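Uncharacterized conserved protein of COG5135 (Nostoc punctiforme, PDB 2I51) is a flavin mononucleotide-binding flavoprotein related to pyridoxamine 5'-phosphate oxidase, whose own substrate and reaction remain unknown. Local coordinates at residues A[75-80]-A[88-93]; A[121-126]-A[143-148]; A[19-24]-A[81-86]. All coordinates share one frame; numbering follows the deposited sequence.

Contact 1: residues A[75-80]-A[88-93]; sequences AEICWY and FRMAGD. With FMN (flavin mononucleotide), chain P; EDO (1,2-ethanediol), chain G; EDO (1,2-ethanediol), chain O.
The guanidinium of Arg89 meets anionic partners at its edge: Glu76 OE2 lies in its plane, and phosphate oxygen O3P of the flavin mononucleotide sits near it, while an ethanediol oxygen sits above one face, toward its rim. Glu76 is gripped side-on. NH2 reaches OE2 at 3.0 Å on the syn lone pair, whereas NE, 3.2 Å from the same OE2, comes from above the carboxylate plane. The planes stand 52° apart, and one oxygen takes both N-H groups; Asn40 N of the second subunit adds a third. With CG anti to its backbone N (chi1 -173°), Glu76 reaches back over the neighbouring strand. Arg89 NH1 bonds to O3P at 3.1 Å; NH2 also makes a weak bond to O3P, so carboxylate and phosphate share that nitrogen, and the carboxylate probably helps orient the arginine. On the other sheet face, Ile77 packs on selenomethionine Met90, beside Trp79 and Phe88, apolar groups suited to a core covered by Ile11 of helix 8-17. Antiparallel backbone bonds join the strands, among them Ile77 N to Met90 O at 2.8 Å. Such a hairpin, one face core and the other lining a flavin site between two subunits, is characteristic of the FMN-binding split barrel.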
loop_
_atom_site.group_PDB
_atom_site.type_symbol
_atom_site.label_atom_id
_atom_site.label_comp_id
_atom_site.label_asym_id
_atom_site.label_seq_id
_atom_site.Cartn_x
_atom_site.Cartn_y
_atom_site.Cartn_z
ATOM N N ALA A 75 12.141 0.753 2.687
ATOM C CA ALA A 75 10.705 0.528 2.411
ATOM C C ALA A 75 9.938 1.837 2.595
ATOM O O ALA A 75 10.441 2.771 3.227
ATOM C CB ALA A 75 10.139 -0.544 3.285
ATOM N N GLU A 76 8.715 1.876 2.066
ATOM C CA GLU A 76 7.844 2.984 2.346
ATOM C C GLU A 76 6.473 2.438 2.719
ATOM O O GLU A 76 5.879 1.631 1.967
ATOM C CB GLU A 76 7.677 3.897 1.136
ATOM C CG GLU A 76 6.879 5.166 1.487
ATOM C CD GLU A 76 7.063 6.267 0.450
ATOM O OE1 GLU A 76 8.229 6.757 0.264
ATOM O OE2 GLU A 76 6.088 6.683 -0.199
ATOM N N ILE A 77 6.018 2.803 3.912
ATOM C CA ILE A 77 4.675 2.423 4.284
ATOM C C ILE A 77 3.701 3.545 3.920
ATOM O O ILE A 77 4.049 4.731 3.864
ATOM C CB ILE A 77 4.563 2.012 5.743
ATOM C CG1 ILE A 77 4.994 3.182 6.641
ATOM C CG2 ILE A 77 5.326 0.683 5.992
ATOM C CD1 ILE A 77 4.629 2.976 8.120
ATOM N N CYS A 78 2.473 3.147 3.601
ATOM C CA CYS A 78 1.370 4.064 3.461
ATOM C C CYS A 78 0.329 3.573 4.415
ATOM O O CYS A 78 -0.048 2.407 4.415
ATOM C CB CYS A 78 0.857 4.083 2.047
ATOM S SG CYS A 78 -0.450 5.295 1.807
ATOM N N TRP A 79 -0.141 4.490 5.256
ATOM C CA TRP A 79 -1.057 4.172 6.369
ATOM C C TRP A 79 -2.221 5.151 6.330
ATOM O O TRP A 79 -2.028 6.359 6.534
ATOM C CB TRP A 79 -0.303 4.285 7.640
ATOM C CG TRP A 79 -0.962 3.711 8.884
ATOM C CD1 TRP A 79 -2.187 3.103 9.013
ATOM C CD2 TRP A 79 -0.313 3.606 10.161
ATOM N NE1 TRP A 79 -2.319 2.612 10.313
ATOM C CE2 TRP A 79 -1.186 2.887 11.010
ATOM C CE3 TRP A 79 0.943 3.966 10.636
ATOM C CZ2 TRP A 79 -0.837 2.581 12.341
ATOM C CZ3 TRP A 79 1.255 3.739 11.949
ATOM C CH2 TRP A 79 0.380 3.037 12.762
ATOM N N TYR A 80 -3.404 4.647 6.029
ATOM C CA TYR A 80 -4.596 5.447 5.928
ATOM C C TYR A 80 -5.524 5.172 7.098
ATOM O O TYR A 80 -5.809 3.995 7.450
ATOM C CB TYR A 80 -5.347 5.212 4.575
ATOM C CG TYR A 80 -6.573 6.037 4.448
ATOM C CD1 TYR A 80 -6.470 7.423 4.364
ATOM C CD2 TYR A 80 -7.851 5.495 4.507
ATOM C CE1 TYR A 80 -7.576 8.241 4.334
ATOM C CE2 TYR A 80 -8.987 6.319 4.467
ATOM C CZ TYR A 80 -8.850 7.703 4.353
ATOM O OH TYR A 80 -9.928 8.523 4.338
ATOM N N PHE A 88 -0.463 8.742 6.531
ATOM C CA PHE A 88 0.956 8.865 6.813
ATOM C C PHE A 88 1.731 7.989 5.835
ATOM O O PHE A 88 1.468 6.785 5.703
ATOM C CB PHE A 88 1.311 8.449 8.229
ATOM C CG PHE A 88 0.687 9.257 9.297
ATOM C CD1 PHE A 88 -0.637 9.102 9.643
ATOM C CD2 PHE A 88 1.459 10.213 9.971
ATOM C CE1 PHE A 88 -1.218 9.867 10.684
ATOM C CE2 PHE A 88 0.883 10.961 11.017
ATOM C CZ PHE A 88 -0.449 10.762 11.376
ATOM N N ARG A 89 2.688 8.583 5.174
ATOM C CA ARG A 89 3.650 7.846 4.357
ATOM C C ARG A 89 4.964 7.925 5.091
ATOM O O ARG A 89 5.340 9.012 5.526
ATOM C CB ARG A 89 3.770 8.447 2.955
ATOM C CG ARG A 89 2.518 8.288 2.162
ATOM C CD ARG A 89 2.547 9.144 0.893
ATOM N NE ARG A 89 3.645 8.722 0.010
ATOM C CZ ARG A 89 3.938 9.279 -1.166
ATOM N NH1 ARG A 89 3.296 10.337 -1.505
ATOM N NH2 ARG A 89 4.931 8.791 -1.925
HETATM N N MSE A 90 5.619 6.815 5.323
HETATM C CA MSE A 90 6.844 6.801 6.103
HETATM C C MSE A 90 7.867 5.935 5.412
HETATM O O MSE A 90 7.626 4.765 5.137
HETATM C CB MSE A 90 6.622 6.285 7.517
HETATM C CG MSE A 90 5.628 7.066 8.321
HETATM SE SE MSE A 90 5.760 6.411 10.121
HETATM C CE MSE A 90 4.181 7.243 10.889
ATOM N N ALA A 91 9.016 6.529 5.138
ATOM C CA ALA A 91 10.064 5.861 4.387
ATOM C C ALA A 91 11.297 5.740 5.243
ATOM O O ALA A 91 11.633 6.662 5.958
ATOM C CB ALA A 91 10.403 6.642 3.181
ATOM N N GLY A 92 11.968 4.598 5.175
ATOM C CA GLY A 92 13.208 4.422 5.903
ATOM C C GLY A 92 13.691 2.996 5.829
ATOM O O GLY A 92 13.219 2.201 5.022
ATOM N N ASP A 93 14.715 2.721 6.626
ATOM C CA ASP A 93 15.359 1.422 6.541
ATOM C C ASP A 93 14.688 0.402 7.435
ATOM O O ASP A 93 14.215 0.688 8.528
ATOM C CB ASP A 93 16.831 1.494 6.884
ATOM C CG ASP A 93 17.665 1.993 5.733
ATOM O OD1 ASP A 93 17.607 1.429 4.604
ATOM O OD2 ASP A 93 18.373 2.957 5.983
HETATM N N1 FMN P . -3.662 11.388 -5.153
HETATM C C2 FMN P . -3.898 11.235 -6.511
HETATM O O2 FMN P . -3.059 11.601 -7.343
HETATM N N3 FMN P . -5.039 10.629 -6.941
HETATM C C4 FMN P . -6.053 10.199 -6.119
HETATM O O4 FMN P . -7.015 9.545 -6.537
HETATM C C4A FMN P . -5.838 10.353 -4.752
HETATM N N5 FMN P . -6.827 9.942 -3.859
HETATM C C5A FMN P . -6.503 9.940 -2.501
HETATM C C6 FMN P . -7.405 9.413 -1.590
HETATM C C7 FMN P . -7.141 9.413 -0.214
HETATM C C7M FMN P . -8.090 8.704 0.737
HETATM C C8 FMN P . -5.950 9.953 0.246
HETATM C C8M FMN P . -5.524 9.754 1.707
HETATM C C9 FMN P . -5.064 10.510 -0.649
HETATM C C9A FMN P . -5.315 10.520 -2.037
HETATM N N10 FMN P . -4.419 11.103 -2.947
HETATM C C10 FMN P . -4.633 10.944 -4.316
HETATM C "C1'" FMN P . -3.184 11.828 -2.523
HETATM C "C2'" FMN P . -2.012 10.875 -2.597
HETATM O "O2'" FMN P . -2.078 9.861 -1.554
HETATM C "C3'" FMN P . -0.669 11.627 -2.541
HETATM O "O3'" FMN P . -0.624 12.463 -1.370
HETATM C "C4'" FMN P . -0.558 12.518 -3.765
HETATM O "O4'" FMN P . -1.024 11.908 -4.969
HETATM C "C5'" FMN P . 0.912 12.822 -3.948
HETATM O "O5'" FMN P . 1.636 11.644 -4.194
HETATM P P FMN P . 3.058 11.611 -4.899
HETATM O O1P FMN P . 2.859 11.889 -6.366
HETATM O O2P FMN P . 3.795 12.761 -4.216
HETATM O O3P FMN P . 3.657 10.282 -4.629
HETATM C C1 EDO G . 7.663 10.898 1.955
HETATM O O1 EDO G . 6.668 10.209 1.184
HETATM C C2 EDO G . 7.650 10.075 3.221
HETATM O O2 EDO G . 7.681 8.714 2.842
HETATM C C1 EDO O . 10.105 10.171 -1.094
HETATM O O1 EDO O . 10.187 9.068 -0.171
HETATM C C2 EDO O . 9.044 9.768 -2.087
HETATM O O2 EDO O . 8.528 8.522 -1.583
#

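Contact 2: residues A[121-126]-A[143-148]. With EDO (1,2-ethanediol), chain I.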
loop_
_atom_site.group_PDB
_atom_site.type_symbol
_atom_site.label_atom_id
_atom_site.label_comp_id
_atom_site.label_asym_id
_atom_site.label_seq_id
_atom_site.Cartn_x
_atom_site.Cartn_y
_atom_site.Cartn_z
ATOM N N ALA A 121 -1.825 -16.011 16.436
ATOM C CA ALA A 121 -0.821 -15.370 15.662
ATOM C C ALA A 121 0.432 -16.261 15.640
ATOM O O ALA A 121 1.033 -16.442 14.587
ATOM C CB ALA A 121 -0.499 -13.955 16.178
ATOM N N ARG A 122 0.820 -16.836 16.790
ATOM C CA ARG A 122 1.979 -17.758 16.754
ATOM C C ARG A 122 1.745 -19.002 15.902
ATOM O O ARG A 122 2.639 -19.478 15.222
ATOM C CB ARG A 122 2.390 -18.179 18.157
ATOM C CG ARG A 122 3.081 -17.092 18.985
ATOM C CD ARG A 122 3.611 -17.620 20.309
ATOM N NE ARG A 122 2.541 -17.841 21.292
ATOM C CZ ARG A 122 2.059 -16.894 22.082
ATOM N NH1 ARG A 122 2.616 -15.689 22.146
ATOM N NH2 ARG A 122 0.992 -17.160 22.807
ATOM N N LEU A 123 0.494 -19.523 15.948
ATOM C CA LEU A 123 0.132 -20.765 15.241
ATOM C C LEU A 123 0.387 -20.628 13.730
ATOM O O LEU A 123 0.796 -21.581 13.076
ATOM C CB LEU A 123 -1.351 -21.136 15.491
ATOM C CG LEU A 123 -1.761 -21.881 16.777
ATOM C CD1 LEU A 123 -3.259 -21.783 17.031
ATOM C CD2 LEU A 123 -1.369 -23.353 16.723
ATOM N N GLN A 124 0.163 -19.456 13.173
ATOM C CA GLN A 124 0.331 -19.265 11.725
ATOM C C GLN A 124 1.734 -19.528 11.236
ATOM O O GLN A 124 1.934 -19.879 10.089
ATOM C CB GLN A 124 -0.084 -17.862 11.280
ATOM C CG GLN A 124 -1.504 -17.525 11.480
ATOM C CD GLN A 124 -1.959 -16.295 10.655
ATOM O OE1 GLN A 124 -1.205 -15.745 9.844
ATOM N NE2 GLN A 124 -3.199 -15.888 10.863
ATOM N N PHE A 125 2.734 -19.388 12.114
ATOM C CA PHE A 125 4.100 -19.677 11.708
ATOM C C PHE A 125 4.324 -21.187 11.510
ATOM O O PHE A 125 5.326 -21.572 10.910
ATOM C CB PHE A 125 5.082 -19.045 12.707
ATOM C CG PHE A 125 5.080 -17.538 12.610
ATOM C CD1 PHE A 125 5.883 -16.889 11.685
ATOM C CD2 PHE A 125 4.154 -16.789 13.327
ATOM C CE1 PHE A 125 5.820 -15.553 11.520
ATOM C CE2 PHE A 125 4.068 -15.429 13.150
ATOM C CZ PHE A 125 4.917 -14.794 12.227
ATOM N N GLY A 126 3.355 -22.017 11.931
ATOM C CA GLY A 126 3.401 -23.444 11.676
ATOM C C GLY A 126 2.639 -23.902 10.456
ATOM O O GLY A 126 2.571 -25.107 10.167
ATOM N N PRO A 143 -1.954 -26.875 13.301
ATOM C CA PRO A 143 -0.883 -27.490 14.089
ATOM C C PRO A 143 -1.051 -27.224 15.581
ATOM O O PRO A 143 -1.763 -26.306 15.957
ATOM C CB PRO A 143 0.366 -26.778 13.560
ATOM C CG PRO A 143 -0.094 -25.478 13.171
ATOM C CD PRO A 143 -1.470 -25.716 12.532
ATOM N N SER A 144 -0.392 -27.996 16.431
ATOM C CA SER A 144 -0.362 -27.699 17.872
ATOM C C SER A 144 0.362 -26.382 18.053
ATOM O O SER A 144 1.261 -26.048 17.291
ATOM C CB SER A 144 0.436 -28.770 18.574
ATOM O OG SER A 144 0.181 -28.805 19.960
ATOM N N PRO A 145 -0.020 -25.607 19.080
ATOM C CA PRO A 145 0.620 -24.305 19.254
ATOM C C PRO A 145 2.092 -24.468 19.465
ATOM O O PRO A 145 2.515 -25.384 20.142
ATOM C CB PRO A 145 0.048 -23.826 20.609
ATOM C CG PRO A 145 -0.390 -25.072 21.303
ATOM C CD PRO A 145 -0.967 -25.879 20.178
ATOM N N PRO A 146 2.893 -23.552 18.910
ATOM C CA PRO A 146 4.299 -23.607 19.233
ATOM C C PRO A 146 4.598 -23.162 20.672
ATOM O O PRO A 146 3.733 -22.610 21.376
ATOM C CB PRO A 146 4.920 -22.666 18.212
ATOM C CG PRO A 146 3.919 -21.700 17.988
ATOM C CD PRO A 146 2.600 -22.457 17.998
ATOM N N ASP A 147 5.839 -23.341 21.078
ATOM C CA ASP A 147 6.317 -22.842 22.382
ATOM C C ASP A 147 6.009 -21.344 22.467
ATOM O O ASP A 147 6.429 -20.594 21.615
ATOM C CB ASP A 147 7.837 -23.048 22.424
ATOM C CG ASP A 147 8.450 -22.766 23.730
ATOM O OD1 ASP A 147 8.021 -21.793 24.369
ATOM O OD2 ASP A 147 9.388 -23.436 24.130
ATOM N N PRO A 148 5.242 -20.920 23.479
ATOM C CA PRO A 148 4.851 -19.513 23.538
ATOM C C PRO A 148 5.918 -18.609 24.137
ATOM O O PRO A 148 5.764 -17.382 24.141
ATOM C CB PRO A 148 3.615 -19.557 24.441
ATOM C CG PRO A 148 3.883 -20.708 25.373
ATOM C CD PRO A 148 4.520 -21.745 24.476
HETATM C C1 EDO I . 2.838 -14.532 9.127
HETATM O O1 EDO I . 2.179 -15.457 10.010
HETATM C C2 EDO I . 2.907 -13.164 9.799
HETATM O O2 EDO I . 1.855 -12.952 10.772
HETATM O O HOH W 1 1.746 -20.590 21.155
#
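A proline-rich loop, 143-148, packs here against the short helix 119-123 and the residues that follow, far from the centre of the chain. Backbone angles from Pro143 to Pro146 are those of a polyproline II conformation, extended and stiff; the prolines bring apolar rings and no N-H groups that would need partners. Pro146 is turned toward the helix, its CG 3.8 Å from Arg122 CB and near the carbonyl oxygen of that residue. Leu123 sends CD2 among the prolines: in the conformer given, one of two, it lies 4.2 Å from Pro145 CB and 4.3 Å from Pro143 CG. Pro143 CG also packs 4.0 Å from Gly126 O, beside a residue with no side chain. Pro148 lies over one face of the Arg122 guanidinium, CB 3.7 Å from NE. The chain of Arg122 bends at chi3 (-75°), which presents this face to the proline while the far nitrogens turn to Asp119, in a salt bridge, and to Trp114 O. The N-H of NE points in the guanidinium plane to a water, which accepts from Arg122 NE at 2.9 Å and donates to Pro146 O at 2.8 Å.

Contact 3: residues A[19-24]-A[81-86]; sequences RSLVYA and FPNTRE. With EDO (1,2-ethanediol), chain D.
Leu21 lays its CD1 methyl against the side-chain amide of Asn83, 3.6 Å from OD1, the two side chains running at a slant to one another. The same CD1 also touches Pro82 CB at 4.1 Å, so one branch of the leucine meets two consecutive residues of segment 81-86. Beside it, Ser20 OG stands 3.3 Å from Asn83 ND2. Tyr23 turns its ring edge to Pro82, CE1 lying 4.2 Å from CG, while Leu21 CB sits over the centre of one ring face. Its hydroxyl reaches the Tyr23 hydroxyl of the second subunit, with which it forms a hydrogen bond, placing this loop at the dimer interface. Segment 81-86 is the turn of the beta hairpin made by strands 74-81 and 86-97, and it closes with a G1 beta bulge: Arg85 and Glu86 lie across from the single residue Phe81, and Arg85 adopts the left-handed conformation (phi 56°) usual at the first position of such a bulge. Within the turn, Thr84 OG1 donates to Glu86 OE2 at 2.6 Å, on the anti lone pair, and Glu86 also forms a salt bridge with Arg17, while Asn18 bonds through OD1 to Asn83 N and through ND2 to Thr84 OG1. At the other end of the contact Phe81 packs on Ala24, CE1 coming 3.7 Å from the carbonyl oxygen of Ala24, an oxygen that also accepts from Trp79 NE1.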
loop_
_atom_site.group_PDB
_atom_site.type_symbol
_atom_site.label_atom_id
_atom_site.label_comp_id
_atom_site.label_asym_id
_atom_site.label_seq_id
_atom_site.Cartn_x
_atom_site.Cartn_y
_atom_site.Cartn_z
ATOM N N ARG A 19 -9.635 4.139 17.048
ATOM C CA ARG A 19 -9.575 2.937 17.866
ATOM C C ARG A 19 -10.832 2.054 17.713
ATOM O O ARG A 19 -10.721 0.863 18.057
ATOM C CB ARG A 19 -9.336 3.310 19.321
ATOM C CG ARG A 19 -10.443 3.980 20.002
ATOM C CD ARG A 19 -9.998 4.466 21.402
ATOM N NE ARG A 19 -11.081 5.070 22.138
ATOM C CZ ARG A 19 -11.611 6.259 21.925
ATOM N NH1 ARG A 19 -11.167 7.095 20.994
ATOM N NH2 ARG A 19 -12.613 6.664 22.704
ATOM N N SER A 20 -11.937 2.599 17.213
ATOM C CA SER A 20 -13.192 1.809 17.031
ATOM C C SER A 20 -13.039 0.874 15.825
ATOM O O SER A 20 -13.878 -0.020 15.639
ATOM C CB SER A 20 -14.392 2.706 16.822
ATOM O OG SER A 20 -14.305 3.509 15.678
ATOM N N LEU A 21 -12.034 1.118 14.978
ATOM C CA LEU A 21 -11.820 0.305 13.763
ATOM C C LEU A 21 -10.615 -0.578 13.934
ATOM O O LEU A 21 -9.469 -0.084 13.966
ATOM C CB LEU A 21 -11.647 1.193 12.567
ATOM C CG LEU A 21 -12.680 2.284 12.321
ATOM C CD1 LEU A 21 -12.228 3.141 11.127
ATOM C CD2 LEU A 21 -14.090 1.713 12.094
ATOM N N VAL A 22 -10.821 -1.893 14.027
ATOM C CA VAL A 22 -9.694 -2.815 14.201
ATOM C C VAL A 22 -8.640 -2.621 13.100
ATOM O O VAL A 22 -7.413 -2.683 13.317
ATOM C CB VAL A 22 -10.143 -4.298 14.208
ATOM C CG1 VAL A 22 -8.917 -5.261 14.214
ATOM C CG2 VAL A 22 -11.047 -4.564 15.406
ATOM N N TYR A 23 -9.152 -2.377 11.899
ATOM C CA TYR A 23 -8.342 -2.266 10.720
ATOM C C TYR A 23 -7.577 -0.948 10.531
ATOM O O TYR A 23 -6.831 -0.750 9.574
ATOM C CB TYR A 23 -9.192 -2.558 9.475
ATOM C CG TYR A 23 -10.528 -1.850 9.400
ATOM C CD1 TYR A 23 -10.620 -0.613 8.813
ATOM C CD2 TYR A 23 -11.690 -2.455 9.859
ATOM C CE1 TYR A 23 -11.813 0.010 8.702
ATOM C CE2 TYR A 23 -12.908 -1.870 9.684
ATOM C CZ TYR A 23 -12.980 -0.631 9.129
ATOM O OH TYR A 23 -14.234 -0.029 8.984
ATOM N N ALA A 24 -7.763 -0.018 11.445
ATOM C CA ALA A 24 -6.966 1.205 11.417
ATOM C C ALA A 24 -5.518 0.905 11.816
ATOM O O ALA A 24 -4.677 1.762 11.646
ATOM C CB ALA A 24 -7.542 2.238 12.339
ATOM N N PHE A 81 -6.009 6.245 7.716
ATOM C CA PHE A 81 -6.875 6.209 8.895
ATOM C C PHE A 81 -8.263 6.645 8.484
ATOM O O PHE A 81 -8.507 7.801 8.233
ATOM C CB PHE A 81 -6.313 7.149 9.958
ATOM C CG PHE A 81 -5.105 6.608 10.653
ATOM C CD1 PHE A 81 -5.223 5.809 11.753
ATOM C CD2 PHE A 81 -3.832 6.879 10.172
ATOM C CE1 PHE A 81 -4.076 5.308 12.425
ATOM C CE2 PHE A 81 -2.703 6.373 10.782
ATOM C CZ PHE A 81 -2.809 5.616 11.928
ATOM N N PRO A 82 -9.197 5.679 8.373
ATOM C CA PRO A 82 -10.458 6.001 7.745
ATOM C C PRO A 82 -11.421 6.894 8.481
ATOM O O PRO A 82 -12.189 7.610 7.840
ATOM C CB PRO A 82 -11.081 4.621 7.463
ATOM C CG PRO A 82 -10.061 3.689 7.544
ATOM C CD PRO A 82 -9.045 4.233 8.586
ATOM N N ASN A 83 -11.361 6.925 9.810
ATOM C CA ASN A 83 -12.307 7.739 10.569
ATOM C C ASN A 83 -11.917 9.217 10.548
ATOM O O ASN A 83 -12.732 10.096 10.654
ATOM C CB ASN A 83 -12.308 7.328 12.035
ATOM C CG ASN A 83 -13.427 6.434 12.406
ATOM O OD1 ASN A 83 -14.264 6.082 11.584
ATOM N ND2 ASN A 83 -13.449 6.049 13.689
ATOM N N THR A 84 -10.624 9.485 10.476
ATOM C CA THR A 84 -10.125 10.838 10.459
ATOM C C THR A 84 -9.639 11.311 9.097
ATOM O O THR A 84 -9.286 12.477 8.966
ATOM C CB THR A 84 -8.993 10.989 11.478
ATOM O OG1 THR A 84 -8.017 9.984 11.246
ATOM C CG2 THR A 84 -9.548 10.836 12.935
ATOM N N ARG A 85 -9.676 10.435 8.088
ATOM C CA ARG A 85 -9.336 10.825 6.697
ATOM C C ARG A 85 -7.924 11.439 6.625
ATOM O O ARG A 85 -7.705 12.510 6.060
ATOM C CB ARG A 85 -10.401 11.750 6.107
ATOM C CG ARG A 85 -11.790 11.137 6.098
ATOM C CD ARG A 85 -12.825 12.075 5.404
ATOM N NE ARG A 85 -12.521 12.282 3.992
ATOM C CZ ARG A 85 -12.469 13.449 3.345
ATOM N NH1 ARG A 85 -12.743 14.640 3.917
ATOM N NH2 ARG A 85 -12.148 13.423 2.067
ATOM N N GLU A 86 -6.953 10.726 7.213
ATOM C CA GLU A 86 -5.558 11.148 7.173
ATOM C C GLU A 86 -4.640 10.029 6.742
ATOM O O GLU A 86 -4.957 8.855 6.974
ATOM C CB GLU A 86 -5.137 11.737 8.511
ATOM C CG GLU A 86 -5.117 10.798 9.614
ATOM C CD GLU A 86 -4.958 11.508 10.981
ATOM O OE1 GLU A 86 -3.987 12.270 11.165
ATOM O OE2 GLU A 86 -5.784 11.228 11.874
HETATM C C1 EDO D . -14.036 10.760 13.670
HETATM O O1 EDO D . -13.266 11.912 13.312
HETATM C C2 EDO D . -13.638 10.270 15.050
HETATM O O2 EDO D . -12.940 11.318 15.713
#

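In the fold
From the N terminus, the loop between helix 8-17 and strand 26-32 opens contact 3. The chain then runs through three strands and a helix before 75-80 opens contact 1; 81-86 closes contact 3, and 88-93 closes contact 1, so the two cross. They also touch, since Tyr80 packs on Arg85 and Glu86 and Phe88 on Phe81: the hairpin's body and its turn form one unit, joined to the N-terminal loop and facing the second subunit. Contact 2 follows in series, closing a 16-residue excursion without helix or strand ahead of strand 155-169. Its nearest atoms lie about 17 Å from those of contact 1 and about 12 Å from those of contact 3.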